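PDB 4NTD: thioredoxin reductase from Streptomyces clavuligerus, which is a flavin-dependent oxidoreductase that forms disulfide bonds in natural sulfur products such as holomycin and binds FAD and glutathione. Local coordinates for residues Q173-H187 with G247-M259. Numbering follows the deposited sequence.
Sequences QPLGVLGTSPGAVRH and GVARSTVFVVPRM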
ATOM      1  N   GLN A 173     -17.636  -1.203  24.737  1.00 20.49           N
ATOM      2  CA  GLN A 173     -17.123  -1.612  26.045  1.00 21.20           C
ATOM      3  C   GLN A 173     -16.619  -0.400  26.832  1.00 20.62           C
ATOM      4  O   GLN A 173     -16.422   0.672  26.260  1.00 19.94           O
ATOM      5  CB  GLN A 173     -16.003  -2.640  25.891  1.00 23.31           C
ATOM      6  CG  GLN A 173     -16.463  -3.956  25.282  1.00 25.94           C
ATOM      7  CD  GLN A 173     -15.378  -5.016  25.270  1.00 31.97           C
ATOM      8  OE1 GLN A 173     -14.415  -4.951  26.036  1.00 34.61           O
ATOM      9  NE2 GLN A 173     -15.533  -6.009  24.398  1.00 35.03           N
ATOM     10  N   PRO A 174     -16.418  -0.562  28.155  1.00 19.71           N
ATOM     11  CA  PRO A 174     -15.839   0.528  28.946  1.00 18.91           C
ATOM     12  C   PRO A 174     -14.342   0.685  28.672  1.00 18.09           C
ATOM     13  O   PRO A 174     -13.532  -0.119  29.145  1.00 19.58           O
ATOM     14  CB  PRO A 174     -16.109   0.104  30.402  1.00 20.87           C
ATOM     15  CG  PRO A 174     -17.073  -1.032  30.328  1.00 23.20           C
ATOM     16  CD  PRO A 174     -16.834  -1.689  29.007  1.00 22.09           C
ATOM     17  N   LEU A 175     -13.993   1.713  27.901  1.00 17.16           N
ATOM     18  CA  LEU A 175     -12.615   1.944  27.471  1.00 17.35           C
ATOM     19  C   LEU A 175     -11.968   3.053  28.289  1.00 17.75           C
ATOM     20  O   LEU A 175     -12.624   4.027  28.656  1.00 18.01           O
ATOM     21  CB  LEU A 175     -12.572   2.331  25.991  1.00 17.54           C
ATOM     22  CG  LEU A 175     -13.396   1.487  25.019  1.00 17.93           C
ATOM     23  CD1 LEU A 175     -13.181   1.976  23.595  1.00 18.23           C
ATOM     24  CD2 LEU A 175     -13.057   0.009  25.139  1.00 18.65           C
ATOM     25  N   GLY A 176     -10.677   2.899  28.567  1.00 18.66           N
ATOM     26  CA  GLY A 176      -9.898   3.936  29.237  1.00 18.56           C
ATOM     27  C   GLY A 176      -8.743   4.400  28.370  1.00 18.11           C
ATOM     28  O   GLY A 176      -8.274   3.660  27.504  1.00 19.05           O
ATOM     29  N   VAL A 177      -8.300   5.634  28.597  1.00 17.81           N
ATOM     30  CA  VAL A 177      -7.104   6.177  27.953  1.00 18.25           C
ATOM     31  C   VAL A 177      -6.207   6.780  29.029  1.00 19.28           C
ATOM     32  O   VAL A 177      -6.666   7.593  29.828  1.00 19.47           O
ATOM     33  CB  VAL A 177      -7.453   7.269  26.922  1.00 19.23           C
ATOM     34  CG1 VAL A 177      -6.191   7.799  26.250  1.00 19.45           C
ATOM     35  CG2 VAL A 177      -8.428   6.730  25.885  1.00 19.97           C
ATOM     36  N   LEU A 178      -4.935   6.383  29.053  1.00 18.95           N
ATOM     37  CA  LEU A 178      -3.986   6.935  30.024  1.00 19.43           C
ATOM     38  C   LEU A 178      -3.354   8.213  29.484  1.00 20.48           C
ATOM     39  O   LEU A 178      -2.931   8.261  28.329  1.00 20.81           O
ATOM     40  CB  LEU A 178      -2.885   5.924  30.357  1.00 19.88           C
ATOM     41  CG  LEU A 178      -3.323   4.529  30.809  1.00 20.84           C
ATOM     42  CD1 LEU A 178      -2.105   3.708  31.204  1.00 22.19           C
ATOM     43  CD2 LEU A 178      -4.312   4.598  31.963  1.00 22.12           C
ATOM     44  N   GLY A 179      -3.278   9.241  30.327  1.00 20.20           N
ATOM     45  CA  GLY A 179      -2.692  10.525  29.936  1.00 20.99           C
ATOM     46  C   GLY A 179      -1.177  10.532  30.040  1.00 22.72           C
ATOM     47  O   GLY A 179      -0.603  11.334  30.779  1.00 24.38           O
ATOM     48  N   THR A 180      -0.536   9.647  29.280  1.00 23.62           N
ATOM     49  CA  THR A 180       0.913   9.453  29.332  1.00 24.16           C
ATOM     50  C   THR A 180       1.629  10.037  28.109  1.00 25.70           C
ATOM     51  O   THR A 180       2.849   9.907  27.979  1.00 28.20           O
ATOM     52  CB  THR A 180       1.247   7.951  29.434  1.00 23.81           C
ATOM     53  OG1 THR A 180       0.621   7.246  28.354  1.00 23.16           O
ATOM     54  CG2 THR A 180       0.752   7.382  30.756  1.00 26.92           C
ATOM     55  N   SER A 181       0.867  10.684  27.226  1.00 24.95           N
ATOM     56  CA  SER A 181       1.391  11.237  25.978  1.00 26.91           C
ATOM     57  C   SER A 181       0.608  12.494  25.596  1.00 25.55           C
ATOM     58  O   SER A 181      -0.571  12.608  25.939  1.00 24.68           O
ATOM     59  CB  SER A 181       1.274  10.191  24.860  1.00 29.43           C
ATOM     60  OG  SER A 181       1.306  10.787  23.573  1.00 31.40           O
ATOM     61  N   PRO A 182       1.251  13.437  24.877  1.00 27.12           N
ATOM     62  CA  PRO A 182       0.513  14.604  24.375  1.00 28.85           C
ATOM     63  C   PRO A 182      -0.632  14.258  23.416  1.00 27.29           C
ATOM     64  O   PRO A 182      -1.511  15.088  23.200  1.00 30.28           O
ATOM     65  CB  PRO A 182       1.583  15.417  23.635  1.00 32.90           C
ATOM     66  CG  PRO A 182       2.884  14.954  24.184  1.00 35.14           C
ATOM     67  CD  PRO A 182       2.692  13.521  24.576  1.00 30.73           C
ATOM     68  N   GLY A 183      -0.613  13.056  22.839  1.00 24.18           N
ATOM     69  CA  GLY A 183      -1.675  12.612  21.939  1.00 23.59           C
ATOM     70  C   GLY A 183      -2.885  11.984  22.616  1.00 21.73           C
ATOM     71  O   GLY A 183      -3.839  11.603  21.939  1.00 20.70           O
ATOM     72  N   ALA A 184      -2.864  11.884  23.945  1.00 20.31           N
ATOM     73  CA  ALA A 184      -3.910  11.168  24.686  1.00 19.11           C
ATOM     74  C   ALA A 184      -5.314  11.765  24.529  1.00 18.34           C
ATOM     75  O   ALA A 184      -6.292  11.020  24.435  1.00 18.10           O
ATOM     76  CB  ALA A 184      -3.544  11.078  26.161  1.00 18.97           C
ATOM     77  N   VAL A 185      -5.419  13.093  24.508  1.00 18.87           N
ATOM     78  CA  VAL A 185      -6.724  13.747  24.360  1.00 19.02           C
ATOM     79  C   VAL A 185      -7.352  13.391  23.012  1.00 18.50           C
ATOM     80  O   VAL A 185      -8.495  12.937  22.960  1.00 19.19           O
ATOM     81  CB  VAL A 185      -6.635  15.284  24.517  1.00 20.14           C
ATOM     82  CG1 VAL A 185      -7.956  15.949  24.146  1.00 21.66           C
ATOM     83  CG2 VAL A 185      -6.261  15.649  25.946  1.00 22.46           C
ATOM     84  N   ARG A 186      -6.602  13.588  21.930  1.00 18.65           N
ATOM     85  CA  ARG A 186      -7.089  13.241  20.593  1.00 19.67           C
ATOM     86  C   ARG A 186      -7.415  11.749  20.488  1.00 18.81           C
ATOM     87  O   ARG A 186      -8.364  11.362  19.803  1.00 18.88           O
ATOM     88  CB  ARG A 186      -6.085  13.653  19.509  1.00 23.85           C
ATOM     89  CG  ARG A 186      -6.032  15.155  19.256  1.00 30.69           C
ATOM     90  CD  ARG A 186      -5.137  15.523  18.078  1.00 42.03           C
ATOM     91  NE  ARG A 186      -5.896  15.996  16.916  1.00 55.81           N
ATOM     92  CZ  ARG A 186      -6.380  15.230  15.936  1.00 67.15           C
ATOM     93  NH1 ARG A 186      -6.208  13.910  15.933  1.00 79.32           N
ATOM     94  NH2 ARG A 186      -7.050  15.797  14.939  1.00 75.51           N
ATOM     95  N   HIS A 187      -6.643  10.915  21.183  1.00 17.58           N
ATOM     96  CA  HIS A 187      -6.876   9.469  21.171  1.00 17.27           C
ATOM     97  C   HIS A 187      -8.211   9.098  21.821  1.00 16.94           C
ATOM     98  O   HIS A 187      -8.929   8.234  21.317  1.00 17.39           O
ATOM     99  CB  HIS A 187      -5.721   8.723  21.852  1.00 17.87           C
ATOM    100  CG  HIS A 187      -5.409   7.401  21.226  1.00 19.39           C
ATOM    101  ND1 HIS A 187      -5.062   7.275  19.899  1.00 20.86           N
ATOM    102  CD2 HIS A 187      -5.375   6.151  21.745  1.00 19.90           C
ATOM    103  CE1 HIS A 187      -4.835   6.003  19.624  1.00 22.09           C
ATOM    104  NE2 HIS A 187      -5.017   5.301  20.727  1.00 21.25           N
ATOM    105  N   GLY A 247     -10.185   3.229  42.470  1.00 25.99           N
ATOM    106  CA  GLY A 247     -10.120   2.444  41.246  1.00 26.74           C
ATOM    107  C   GLY A 247     -11.281   2.737  40.321  0.95 26.07           C
ATOM    108  O   GLY A 247     -12.367   3.100  40.771  1.00 24.76           O
ATOM    109  N   VAL A 248     -11.042   2.585  39.022  1.00 26.11           N
ATOM    110  CA  VAL A 248     -12.086   2.723  38.016  1.00 26.02           C
ATOM    111  C   VAL A 248     -12.076   1.478  37.148  1.00 22.43           C
ATOM    112  O   VAL A 248     -11.061   1.159  36.529  1.00 23.10           O
ATOM    113  CB  VAL A 248     -11.869   3.961  37.128  1.00 27.17           C
ATOM    114  CG1 VAL A 248     -12.984   4.080  36.094  1.00 27.33           C
ATOM    115  CG2 VAL A 248     -11.796   5.215  37.985  1.00 31.19           C
ATOM    116  N   ALA A 249     -13.204   0.776  37.114  1.00 21.53           N
ATOM    117  CA  ALA A 249     -13.319  -0.441  36.325  1.00 22.18           C
ATOM    118  C   ALA A 249     -13.358  -0.111  34.831  1.00 21.48           C
ATOM    119  O   ALA A 249     -14.073   0.799  34.405  1.00 21.89           O
ATOM    120  CB  ALA A 249     -14.553  -1.230  36.736  1.00 24.68           C
ATOM    121  N   ARG A 250     -12.555  -0.843  34.062  1.00 20.39           N
ATOM    122  CA  ARG A 250     -12.491  -0.738  32.602  1.00 20.00           C
ATOM    123  C   ARG A 250     -12.202  -2.141  32.065  1.00 21.17           C
ATOM    124  O   ARG A 250     -11.576  -2.945  32.754  1.00 23.17           O
ATOM    125  CB  ARG A 250     -11.357   0.198  32.160  1.00 20.27           C
ATOM    126  CG  ARG A 250     -11.497   1.673  32.524  1.00 19.89           C
ATOM    127  CD  ARG A 250     -12.507   2.414  31.653  1.00 20.32           C
ATOM    128  NE  ARG A 250     -13.827   2.512  32.270  1.00 19.66           N
ATOM    129  CZ  ARG A 250     -14.872   3.142  31.739  1.00 19.20           C
ATOM    130  NH1 ARG A 250     -14.780   3.742  30.553  1.00 19.37           N
ATOM    131  NH2 ARG A 250     -16.026   3.169  32.398  1.00 20.06           N
ATOM    132  N   SER A 251     -12.643  -2.436  30.846  1.00 20.94           N
ATOM    133  CA  SER A 251     -12.331  -3.722  30.209  1.00 21.85           C
ATOM    134  C   SER A 251     -11.067  -3.632  29.349  1.00 20.52           C
ATOM    135  O   SER A 251     -10.349  -4.622  29.182  1.00 20.65           O
ATOM    136  CB  SER A 251     -13.505  -4.197  29.350  1.00 25.17           C
ATOM    137  OG  SER A 251     -13.623  -3.414  28.177  1.00 26.78           O
ATOM    138  N   THR A 252     -10.815  -2.447  28.799  1.00 20.04           N
ATOM    139  CA  THR A 252      -9.704  -2.221  27.877  1.00 18.80           C
ATOM    140  C   THR A 252      -9.143  -0.818  28.095  1.00 18.58           C
ATOM    141  O   THR A 252      -9.904   0.133  28.278  1.00 19.82           O
ATOM    142  CB  THR A 252     -10.175  -2.341  26.412  1.00 20.69           C
ATOM    143  OG1 THR A 252     -11.008  -3.497  26.264  1.00 25.41           O
ATOM    144  CG2 THR A 252      -8.991  -2.445  25.461  1.00 22.21           C
ATOM    145  N   VAL A 253      -7.817  -0.695  28.082  1.00 17.93           N
ATOM    146  CA  VAL A 253      -7.155   0.598  28.248  1.00 17.93           C
ATOM    147  C   VAL A 253      -6.236   0.859  27.056  1.00 17.73           C
ATOM    148  O   VAL A 253      -5.545  -0.045  26.584  1.00 18.35           O
ATOM    149  CB  VAL A 253      -6.374   0.667  29.580  1.00 19.04           C
ATOM    150  CG1 VAL A 253      -5.517   1.923  29.656  1.00 19.39           C
ATOM    151  CG2 VAL A 253      -7.340   0.630  30.756  1.00 19.91           C
ATOM    152  N   PHE A 254      -6.258   2.096  26.568  1.00 17.97           N
ATOM    153  CA  PHE A 254      -5.438   2.509  25.437  1.00 18.14           C
ATOM    154  C   PHE A 254      -4.381   3.526  25.855  1.00 19.67           C
ATOM    155  O   PHE A 254      -4.586   4.318  26.779  1.00 19.14           O
ATOM    156  CB  PHE A 254      -6.311   3.106  24.328  1.00 17.88           C
ATOM    157  CG  PHE A 254      -7.122   2.086  23.576  1.00 17.69           C
ATOM    158  CD1 PHE A 254      -6.707   1.629  22.333  1.00 18.45           C
ATOM    159  CD2 PHE A 254      -8.304   1.589  24.108  1.00 18.27           C
ATOM    160  CE1 PHE A 254      -7.454   0.694  21.634  1.00 18.64           C
ATOM    161  CE2 PHE A 254      -9.053   0.652  23.416  1.00 18.69           C
ATOM    162  CZ  PHE A 254      -8.629   0.204  22.177  1.00 19.08           C
ATOM    163  N   VAL A 255      -3.247   3.486  25.164  1.00 18.72           N
ATOM    164  CA  VAL A 255      -2.191   4.481  25.314  1.00 19.41           C
ATOM    165  C   VAL A 255      -1.712   4.910  23.933  1.00 18.40           C
ATOM    166  O   VAL A 255      -1.932   4.202  22.948  1.00 19.11           O
ATOM    167  CB  VAL A 255      -0.989   3.939  26.123  1.00 21.08           C
ATOM    168  CG1 VAL A 255      -1.422   3.555  27.527  1.00 23.19           C
ATOM    169  CG2 VAL A 255      -0.336   2.749  25.426  1.00 20.98           C
ATOM    170  N   VAL A 256      -1.078   6.075  23.867  1.00 18.80           N
ATOM    171  CA  VAL A 256      -0.323   6.478  22.689  1.00 18.82           C
ATOM    172  C   VAL A 256       1.152   6.341  23.054  1.00 18.95           C
ATOM    173  O   VAL A 256       1.698   7.188  23.762  1.00 19.93           O
ATOM    174  CB  VAL A 256      -0.633   7.927  22.261  1.00 21.98           C
ATOM    175  CG1 VAL A 256       0.172   8.297  21.023  1.00 22.91           C
ATOM    176  CG2 VAL A 256      -2.122   8.095  21.992  1.00 22.79           C
ATOM    177  N   PRO A 257       1.804   5.255  22.598  1.00 19.05           N
ATOM    178  CA  PRO A 257       3.224   5.105  22.910  1.00 19.62           C
ATOM    179  C   PRO A 257       4.081   6.166  22.234  1.00 19.46           C
ATOM    180  O   PRO A 257       3.626   6.809  21.284  1.00 20.91           O
ATOM    181  CB  PRO A 257       3.576   3.726  22.325  1.00 19.98           C
ATOM    182  CG  PRO A 257       2.277   3.041  22.071  1.00 20.20           C
ATOM    183  CD  PRO A 257       1.295   4.133  21.789  1.00 19.71           C
ATOM    184  N   ARG A 258       5.297   6.366  22.736  1.00 20.53           N
ATOM    185  CA  ARG A 258       6.301   7.113  21.986  0.50 21.59           C
ATOM    186  C   ARG A 258       6.805   6.159  20.914  1.00 21.84           C
ATOM    187  O   ARG A 258       7.428   5.139  21.220  1.00 21.45           O
ATOM    188  CB  ARG A 258       7.459   7.601  22.866  0.50 24.40           C
ATOM    189  CG  ARG A 258       8.559   8.301  22.072  0.50 25.87           C
ATOM    190  CD  ARG A 258       9.643   8.915  22.946  0.50 32.25           C
ATOM    191  NE  ARG A 258      10.771   9.375  22.137  0.50 37.83           N
ATOM    192  CZ  ARG A 258      11.993   8.849  22.178  0.50 42.81           C
ATOM    193  NH1 ARG A 258      12.260   7.852  23.009  0.50 40.93           N
ATOM    194  NH2 ARG A 258      12.951   9.329  21.399  0.50 47.25           N
ATOM    195  N   MET A 259       6.504   6.472  19.658  1.00 21.51           N
ATOM    196  CA  MET A 259       6.840   5.589  18.543  1.00 20.88           C
ATOM    197  C   MET A 259       8.147   6.009  17.899  1.00 22.06           C
ATOM    198  O   MET A 259       8.243   7.086  17.310  1.00 27.46           O
ATOM    199  CB  MET A 259       5.715   5.575  17.514  1.00 23.40           C
ATOM    200  CG  MET A 259       4.475   4.873  18.025  1.00 24.70           C
ATOM    201  SD  MET A 259       3.063   5.129  16.946  1.00 36.14           S
ATOM    202  CE  MET A 259       1.849   5.575  18.176  1.00 38.18           C
TER
HETATM  203  O   HOH W   1      -1.207   7.875  26.090  1.00 24.68           O
HETATM  204  O   HOH W   2       2.296   6.591  26.465  1.00 26.90           O
HETATM  205  O   HOH W   3       3.418   9.538  22.532  1.00 35.85           O
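Strands 175-178 and 252-254 run parallel, their axes 4.5 Å apart at 30°, and G176 sits at the centre of the pairing: its N donates to T252 O (2.9 Å) and its O accepts from F254 N, while L178 N continues the register by donating to F254 O. Just before T252, R250 folds back across P174. Its chain bends at chi2 and chi3, and P174 CB lies over the centre of one face of the R250 guanidinium, 3.5 Å from CZ. R250 NH1 reaches L175 O (2.9 Å) in the guanidinium plane, though from 51° above the carbonyl plane. NE donates a hydrogen bond to A249 O, and D197 pairs with NH1 in a salt bridge. A leucine in place of R250 would probably leave L175 O without this side-chain donor, D197 without its charged mate and P174 without its flat cover. Nearby, S251 OG donates to Q173 OE1 (2.8 Å), meeting a lone pair in the carbonyl plane. On the face bearing V253, L178 CG packs crosswise on V253 CG1 (3.6 Å). At the far end, V256 CG2 makes a CH-pi contact over one face of the H187 ring, 3.7 Å from its centroid; H187 NE2 is hydrogen-bonded to H161 O. Three waters link L178, T180 and S181 to V256. The parallel order 159-160, 252-254, 175-178, 198-201 is consistent with the Rossmann-like second nucleotide-binding domain of thioredoxin reductase relatives, and H187 lines the glutathione pocket.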